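Local coordinates for protein uronate isomerase (Caulobacter crescentus, PDB 2Q01) that catalyses the interconversion of D-glucuronate with D-fructuronate and of D-galacturonate with D-tagaturonate, as a metallo-dependent hydrolase superfamily isomerase of pentose and glucuronate metabolism, at residues L359-D363 with E364-S368; E405-G408 with F409-V413; I458-L461 with T462-P466. One frame throughout, in Å; residues are numbered along the deposited sequence.

Contact 1. Residues L359-D363 with E364-S368; sequences LFTLD and ETTYS
T366 turns its hydroxyl back onto the carbonyl oxygen of D363, and this grip on a single oxygen closes the bend. With OG1 placed between the backbone N and the carbonyl carbon (chi1 62°), T366 OG1 donates to D363 O at 2.7 Å, almost in line with the C=O bond. T366 N reaches D363 O as well, at 3.1 Å, but from above the carbonyl plane; threonine suits the place because its short hydroxyl reaches the same oxygen as its own N-H. The D363 side chain runs at roughly a right angle to that of T366, and its OD1 accepts from T365 OG1 at 2.8 Å, met from above the carboxylate plane. An aspartate fits here because OD1 also forms a salt bridge with R369 of the second subunit, while OD2 takes the N-H of T336. T361 combines an acceptor with a methyl group. Its OG1 receives D363 N at 3.2 Å, an ST turn, and also bonds the Y338 hydroxyl; its methyl CG2 lies obliquely 3.5 Å from CE1 of the Y367 ring. A water donates to both T361 O and Y367 OH, tying the tyrosine's far end to the preceding loop. The type I turn from D363 to T366, with the ST turn ahead of it, carries the chain from parallel strand 357-359 into helix 366-375, a beta-to-alpha connection of the TIM-barrel kind.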
loop_
_atom_site.group_PDB
_atom_site.type_symbol
_atom_site.label_atom_id
_atom_site.label_comp_id
_atom_site.label_asym_id
_atom_site.label_seq_id
_atom_site.Cartn_x
_atom_site.Cartn_y
_atom_site.Cartn_z
ATOM N N LEU B 359 -16.437 9.487 4.556
ATOM C CA LEU B 359 -16.008 8.195 4.013
ATOM C C LEU B 359 -14.962 7.510 4.885
ATOM O O LEU B 359 -13.994 8.132 5.334
ATOM C CB LEU B 359 -15.437 8.362 2.610
ATOM C CG LEU B 359 -16.303 8.937 1.496
ATOM C CD1 LEU B 359 -15.414 9.214 0.295
ATOM C CD2 LEU B 359 -17.458 8.002 1.126
ATOM N N PHE B 360 -15.170 6.217 5.099
ATOM C CA PHE B 360 -14.263 5.383 5.868
ATOM C C PHE B 360 -13.780 4.279 4.953
ATOM O O PHE B 360 -14.364 4.056 3.897
ATOM C CB PHE B 360 -14.997 4.767 7.054
ATOM C CG PHE B 360 -15.232 5.718 8.185
ATOM C CD1 PHE B 360 -16.258 6.652 8.130
ATOM C CD2 PHE B 360 -14.431 5.671 9.318
ATOM C CE1 PHE B 360 -16.471 7.530 9.175
ATOM C CE2 PHE B 360 -14.650 6.542 10.370
ATOM C CZ PHE B 360 -15.671 7.474 10.297
ATOM N N THR B 361 -12.717 3.591 5.356
ATOM C CA THR B 361 -12.213 2.462 4.594
ATOM C C THR B 361 -11.578 1.392 5.488
ATOM O O THR B 361 -11.143 1.670 6.606
ATOM C CB THR B 361 -11.229 2.914 3.480
ATOM O OG1 THR B 361 -11.251 1.968 2.405
ATOM C CG2 THR B 361 -9.812 3.057 3.997
ATOM N N LEU B 362 -11.566 0.165 4.980
ATOM C CA LEU B 362 -10.846 -0.950 5.574
ATOM C C LEU B 362 -9.674 -1.292 4.658
ATOM O O LEU B 362 -8.841 -2.145 4.966
ATOM C CB LEU B 362 -11.784 -2.146 5.713
ATOM C CG LEU B 362 -12.221 -2.655 7.089
ATOM C CD1 LEU B 362 -11.964 -1.663 8.189
ATOM C CD2 LEU B 362 -13.684 -3.111 7.076
ATOM N N ASP B 363 -9.624 -0.589 3.532
ATOM C CA ASP B 363 -8.613 -0.781 2.515
ATOM C C ASP B 363 -7.701 0.449 2.465
ATOM O O ASP B 363 -8.006 1.429 1.770
ATOM C CB ASP B 363 -9.306 -1.008 1.164
ATOM C CG ASP B 363 -8.370 -1.538 0.098
ATOM O OD1 ASP B 363 -7.210 -1.887 0.411
ATOM O OD2 ASP B 363 -8.804 -1.607 -1.069
ATOM N N GLU B 364 -6.579 0.374 3.188
ATOM C CA GLU B 364 -5.593 1.466 3.312
ATOM C C GLU B 364 -5.008 1.955 1.994
ATOM O O GLU B 364 -4.485 3.074 1.914
ATOM C CB GLU B 364 -4.425 1.041 4.202
ATOM C CG GLU B 364 -4.739 0.954 5.674
ATOM C CD GLU B 364 -3.497 0.687 6.507
ATOM O OE1 GLU B 364 -3.102 1.580 7.286
ATOM O OE2 GLU B 364 -2.908 -0.409 6.371
ATOM N N THR B 365 -5.096 1.114 0.969
ATOM C CA THR B 365 -4.555 1.420 -0.355
ATOM C C THR B 365 -5.349 2.504 -1.096
ATOM O O THR B 365 -4.852 3.097 -2.056
ATOM C CB THR B 365 -4.443 0.145 -1.197
ATOM O OG1 THR B 365 -5.748 -0.376 -1.469
ATOM C CG2 THR B 365 -3.644 -0.905 -0.433
ATOM N N THR B 366 -6.567 2.765 -0.625
ATOM C CA THR B 366 -7.447 3.766 -1.216
ATOM C C THR B 366 -7.228 5.170 -0.656
ATOM O O THR B 366 -7.836 6.123 -1.149
ATOM C CB THR B 366 -8.941 3.403 -1.027
ATOM O OG1 THR B 366 -9.253 3.354 0.369
ATOM C CG2 THR B 366 -9.269 2.066 -1.665
ATOM N N TYR B 367 -6.374 5.297 0.366
ATOM C CA TYR B 367 -6.103 6.594 1.008
ATOM C C TYR B 367 -5.542 7.611 0.030
ATOM O O TYR B 367 -6.158 8.639 -0.237
ATOM C CB TYR B 367 -5.122 6.458 2.182
ATOM C CG TYR B 367 -5.699 5.874 3.443
ATOM C CD1 TYR B 367 -7.045 6.044 3.772
ATOM C CD2 TYR B 367 -4.886 5.170 4.332
ATOM C CE1 TYR B 367 -7.572 5.508 4.946
ATOM C CE2 TYR B 367 -5.399 4.630 5.500
ATOM C CZ TYR B 367 -6.742 4.796 5.806
ATOM O OH TYR B 367 -7.254 4.255 6.970
ATOM N N SER B 368 -4.372 7.305 -0.507
ATOM C CA SER B 368 -3.688 8.221 -1.394
ATOM C C SER B 368 -4.280 8.125 -2.785
ATOM O O SER B 368 -4.269 9.101 -3.532
ATOM C CB SER B 368 -2.197 7.900 -1.436
ATOM O OG SER B 368 -1.993 6.569 -1.880
HETATM O O HOH W 1 -9.086 2.661 7.821
HETATM O O HOH W 2 -5.695 -2.140 4.368
#

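Contact 2. Residues E405-G408 with F409-V413. With K (potassium ion), chain E.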
loop_
_atom_site.group_PDB
_atom_site.type_symbol
_atom_site.label_atom_id
_atom_site.label_comp_id
_atom_site.label_asym_id
_atom_site.label_seq_id
_atom_site.Cartn_x
_atom_site.Cartn_y
_atom_site.Cartn_z
ATOM N N GLU B 405 -1.580 15.206 2.286
ATOM C CA GLU B 405 -1.044 15.965 1.157
ATOM C C GLU B 405 -2.060 16.376 0.081
ATOM O O GLU B 405 -1.919 17.431 -0.538
ATOM C CB GLU B 405 0.176 15.255 0.583
ATOM C CG GLU B 405 1.339 15.288 1.580
ATOM C CD GLU B 405 2.474 14.361 1.225
ATOM O OE1 GLU B 405 2.202 13.228 0.770
ATOM O OE2 GLU B 405 3.643 14.776 1.388
ATOM N N THR B 406 -3.099 15.566 -0.107
ATOM C CA THR B 406 -4.167 15.891 -1.055
ATOM C C THR B 406 -5.426 16.454 -0.377
ATOM O O THR B 406 -5.973 17.466 -0.817
ATOM C CB THR B 406 -4.523 14.681 -1.930
ATOM O OG1 THR B 406 -3.328 14.168 -2.530
ATOM C CG2 THR B 406 -5.485 15.075 -3.016
ATOM N N ALA B 407 -5.875 15.808 0.694
ATOM C CA ALA B 407 -7.085 16.238 1.389
ATOM C C ALA B 407 -6.847 17.394 2.366
ATOM O O ALA B 407 -7.751 18.180 2.641
ATOM C CB ALA B 407 -7.738 15.054 2.104
ATOM N N GLY B 408 -5.631 17.505 2.886
ATOM C CA GLY B 408 -5.352 18.453 3.949
ATOM C C GLY B 408 -5.880 17.915 5.254
ATOM O O GLY B 408 -6.215 16.732 5.355
ATOM N N PHE B 409 -5.952 18.784 6.257
ATOM C CA PHE B 409 -6.455 18.405 7.573
ATOM C C PHE B 409 -7.936 18.718 7.731
ATOM O O PHE B 409 -8.630 18.094 8.532
ATOM C CB PHE B 409 -5.683 19.134 8.665
ATOM C CG PHE B 409 -4.268 18.661 8.837
ATOM C CD1 PHE B 409 -3.987 17.513 9.572
ATOM C CD2 PHE B 409 -3.216 19.373 8.279
ATOM C CE1 PHE B 409 -2.675 17.078 9.742
ATOM C CE2 PHE B 409 -1.901 18.953 8.448
ATOM C CZ PHE B 409 -1.630 17.803 9.178
ATOM N N TYR B 410 -8.414 19.685 6.958
ATOM C CA TYR B 410 -9.735 20.259 7.171
ATOM C C TYR B 410 -10.809 19.516 6.388
ATOM O O TYR B 410 -12.000 19.817 6.502
ATOM C CB TYR B 410 -9.705 21.754 6.860
ATOM C CG TYR B 410 -8.730 22.501 7.747
ATOM C CD1 TYR B 410 -7.424 22.753 7.324
ATOM C CD2 TYR B 410 -9.097 22.922 9.024
ATOM C CE1 TYR B 410 -6.521 23.415 8.138
ATOM C CE2 TYR B 410 -8.195 23.589 9.848
ATOM C CZ TYR B 410 -6.910 23.828 9.395
ATOM O OH TYR B 410 -6.010 24.488 10.196
ATOM N N ASN B 411 -10.354 18.539 5.603
ATOM C CA ASN B 411 -11.196 17.565 4.928
ATOM C C ASN B 411 -11.247 16.237 5.689
ATOM O O ASN B 411 -11.703 15.225 5.153
ATOM C CB ASN B 411 -10.671 17.317 3.517
ATOM C CG ASN B 411 -11.064 18.411 2.545
ATOM O OD1 ASN B 411 -12.221 18.843 2.519
ATOM N ND2 ASN B 411 -10.135 18.823 1.702
ATOM N N THR B 412 -10.749 16.244 6.923
ATOM C CA THR B 412 -10.864 15.099 7.826
ATOM C C THR B 412 -11.775 15.475 9.007
ATOM O O THR B 412 -12.129 16.644 9.172
ATOM C CB THR B 412 -9.474 14.564 8.297
ATOM O OG1 THR B 412 -8.890 15.464 9.250
ATOM C CG2 THR B 412 -8.516 14.361 7.104
ATOM N N VAL B 413 -12.177 14.489 9.809
ATOM C CA VAL B 413 -13.183 14.713 10.860
ATOM C C VAL B 413 -12.673 14.431 12.283
ATOM O O VAL B 413 -13.455 14.385 13.236
ATOM C CB VAL B 413 -14.503 13.910 10.590
ATOM C CG1 VAL B 413 -15.075 14.254 9.244
ATOM C CG2 VAL B 413 -14.278 12.400 10.690
HETATM K K K E . -14.362 18.049 1.068
HETATM O O HOH W 3 -7.557 20.853 4.361
HETATM O O HOH W 4 -15.731 19.539 2.727
#
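The flat carboxamide of N411 is divided between A407 and a potassium ion: ND2 donates to A407 O at 2.6 Å, and OD1 binds the metal at 2.7 Å. The motif is a glycine-terminated helix end followed by a type I turn. A second flat group, the Y410 ring, has F409 CB over one face, offset toward the rim, and a water at its edge, in plane; Y108 of the third subunit packs against it edge-to-face. The F409 ring meets G408 C obliquely and is otherwise bedded among L457, F439 and L440. G408 leaves helix 393-407 with positive phi (77°), a conformation that favours glycine. The chain then doubles back, so that N411 CB comes within 4.0 Å of A407 CB. With CG anti to the carbonyl carbon (chi1 -79°), the amide lies alongside A407, and ND2 meets A407 O on a lone pair in the carbonyl plane. The water at the Y410 edge donates to A407 O and accepts from Y410 N, bridging helix end and turn. Asparagine suits the site because one amide offers both a donor for the helix end and an oxygen for potassium, whose shell is completed by a water, the carbonyls of A375, Y378 and L381, and S75 O of the third subunit. Farther round the turn, T412 OG1 donates to F409 O at 2.7 Å, from the same face of the carbonyl as T412 N.

Contact 3. Residues I458-L461 with T462-P466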
loop_
_atom_site.group_PDB
_atom_site.type_symbol
_atom_site.label_atom_id
_atom_site.label_comp_id
_atom_site.label_asym_id
_atom_site.label_seq_id
_atom_site.Cartn_x
_atom_site.Cartn_y
_atom_site.Cartn_z
ATOM N N ILE B 458 -3.563 20.788 16.271
ATOM C CA ILE B 458 -3.770 19.750 17.277
ATOM C C ILE B 458 -5.101 19.937 18.032
ATOM O O ILE B 458 -5.823 18.968 18.263
ATOM C CB ILE B 458 -2.527 19.582 18.212
ATOM C CG1 ILE B 458 -2.590 18.271 18.995
ATOM C CG2 ILE B 458 -2.352 20.768 19.152
ATOM C CD1 ILE B 458 -2.288 17.058 18.190
ATOM N N VAL B 459 -5.440 21.185 18.349
ATOM C CA VAL B 459 -6.676 21.521 19.057
ATOM C C VAL B 459 -7.899 21.358 18.143
ATOM O O VAL B 459 -8.955 20.893 18.589
ATOM C CB VAL B 459 -6.606 22.949 19.671
ATOM C CG1 VAL B 459 -7.864 23.274 20.486
ATOM C CG2 VAL B 459 -5.386 23.079 20.562
ATOM N N ASP B 460 -7.739 21.713 16.867
ATOM C CA ASP B 460 -8.794 21.555 15.864
ATOM C C ASP B 460 -9.118 20.083 15.661
ATOM O O ASP B 460 -10.264 19.662 15.850
ATOM C CB ASP B 460 -8.386 22.190 14.532
ATOM C CG ASP B 460 -8.743 23.664 14.446
ATOM O OD1 ASP B 460 -9.560 24.141 15.264
ATOM O OD2 ASP B 460 -8.210 24.347 13.546
ATOM N N LEU B 461 -8.085 19.311 15.321
ATOM C CA LEU B 461 -8.173 17.859 15.130
ATOM C C LEU B 461 -8.824 17.118 16.300
ATOM O O LEU B 461 -9.597 16.179 16.093
ATOM C CB LEU B 461 -6.775 17.281 14.871
ATOM C CG LEU B 461 -6.242 17.059 13.445
ATOM C CD1 LEU B 461 -6.662 18.122 12.441
ATOM C CD2 LEU B 461 -4.720 16.898 13.457
ATOM N N THR B 462 -8.520 17.559 17.519
ATOM C CA THR B 462 -9.026 16.926 18.732
ATOM C C THR B 462 -10.473 17.311 19.038
ATOM O O THR B 462 -11.296 16.448 19.361
ATOM C CB THR B 462 -8.116 17.255 19.946
ATOM O OG1 THR B 462 -6.790 16.782 19.682
ATOM C CG2 THR B 462 -8.621 16.601 21.223
ATOM N N TYR B 463 -10.788 18.597 18.916
ATOM C CA TYR B 463 -12.017 19.121 19.501
ATOM C C TYR B 463 -12.929 19.857 18.513
ATOM O O TYR B 463 -14.106 19.517 18.393
ATOM C CB TYR B 463 -11.672 20.007 20.713
ATOM C CG TYR B 463 -12.847 20.427 21.579
ATOM C CD1 TYR B 463 -13.272 19.636 22.644
ATOM C CD2 TYR B 463 -13.511 21.636 21.348
ATOM C CE1 TYR B 463 -14.348 20.026 23.443
ATOM C CE2 TYR B 463 -14.584 22.031 22.135
ATOM C CZ TYR B 463 -14.996 21.224 23.175
ATOM O OH TYR B 463 -16.056 21.630 23.946
ATOM N N ASN B 464 -12.392 20.861 17.823
ATOM C CA ASN B 464 -13.206 21.758 16.988
ATOM C C ASN B 464 -13.704 21.122 15.697
ATOM O O ASN B 464 -14.863 21.301 15.322
ATOM C CB ASN B 464 -12.443 23.041 16.664
ATOM C CG ASN B 464 -11.971 23.765 17.900
ATOM O OD1 ASN B 464 -12.775 24.176 18.739
ATOM N ND2 ASN B 464 -10.657 23.932 18.023
ATOM N N LEU B 465 -12.817 20.393 15.024
ATOM C CA LEU B 465 -13.144 19.697 13.774
ATOM C C LEU B 465 -14.128 18.519 13.892
ATOM O O LEU B 465 -14.998 18.403 13.032
ATOM C CB LEU B 465 -11.878 19.317 12.987
ATOM C CG LEU B 465 -11.372 20.252 11.872
ATOM C CD1 LEU B 465 -11.442 21.749 12.200
ATOM C CD2 LEU B 465 -9.960 19.854 11.464
ATOM N N PRO B 466 -13.992 17.636 14.920
ATOM C CA PRO B 466 -15.079 16.665 15.168
ATOM C C PRO B 466 -16.451 17.299 15.466
ATOM O O PRO B 466 -17.479 16.766 15.048
ATOM C CB PRO B 466 -14.591 15.895 16.401
ATOM C CG PRO B 466 -13.118 16.045 16.391
ATOM C CD PRO B 466 -12.864 17.415 15.850
HETATM O O HOH W 5 -10.210 13.968 17.366
#
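A pi-type turn interrupts helix 451-469 just ahead of a proline, and one of the bonds joining 458-461 to 462-466 is lengthened by a residue. Before the widening, I458 O takes two donors from T462: the backbone N, and OG1 at 2.8 Å, which approach from opposite faces of the carbonyl. The T462 hydroxyl can fold back this way because OG1 stands anti to its own carbonyl carbon (chi1 -60°), a common use of threonine inside helices. Y463 N still bonds V459 O, but L465 N reaches five residues back, to D460 O at 2.8 Å, in a nearly straight bond (162°). P466 has no N-H to give, and its CD instead packs 3.4 Å from D460 O; L461 O has a water at 2.6 Å. Between side chains, N464 ND2 donates to D460 OD1 at 3.0 Å, arriving on the anti side with the amide and carboxylate planes 81° apart. D460 CB meanwhile lies 3.9 Å from L465 CD1, so this aspartate offers a polar tip to one neighbour and its aliphatic stem to another. Replacing D460 by an alanine is likely to leave the N464 amide without this acceptor and freer to turn. L461 and L465 run alongside each other, with L461 CD1 3.9 Å from L465 CD2; their branched apolar ends suit the surface that faces F409. I458 packs against helix 425-445. The pattern is that of a pi-turn within an alpha helix, consistent with adjustment to a proline near the helix's C-terminal end.

The three contacts follow one another along the chain. Contacts 1 and 2 have centres 14 Å apart and do not touch, their nearest atoms being about 5 Å apart, yet both reach the third subunit. Contacts 2 and 3, with centres 12 Å apart, pack directly: F409 O lies 3.7 Å from L465 CD2, V413 O 3.6 Å from P466 CG, and Y410 CE2 3.8 Å from D460 OD2. The turn after helix 393-407 is thus lodged against the part of helix 451-469 that flanks the pi-type turn. Contact 2 alone supplies a ligand to the potassium ion at the subunit interface; the side chain of L465 in contact 3 is about 11 Å from a bound potassium. Contacts 1 and 3, centred 21 Å apart, stay separate.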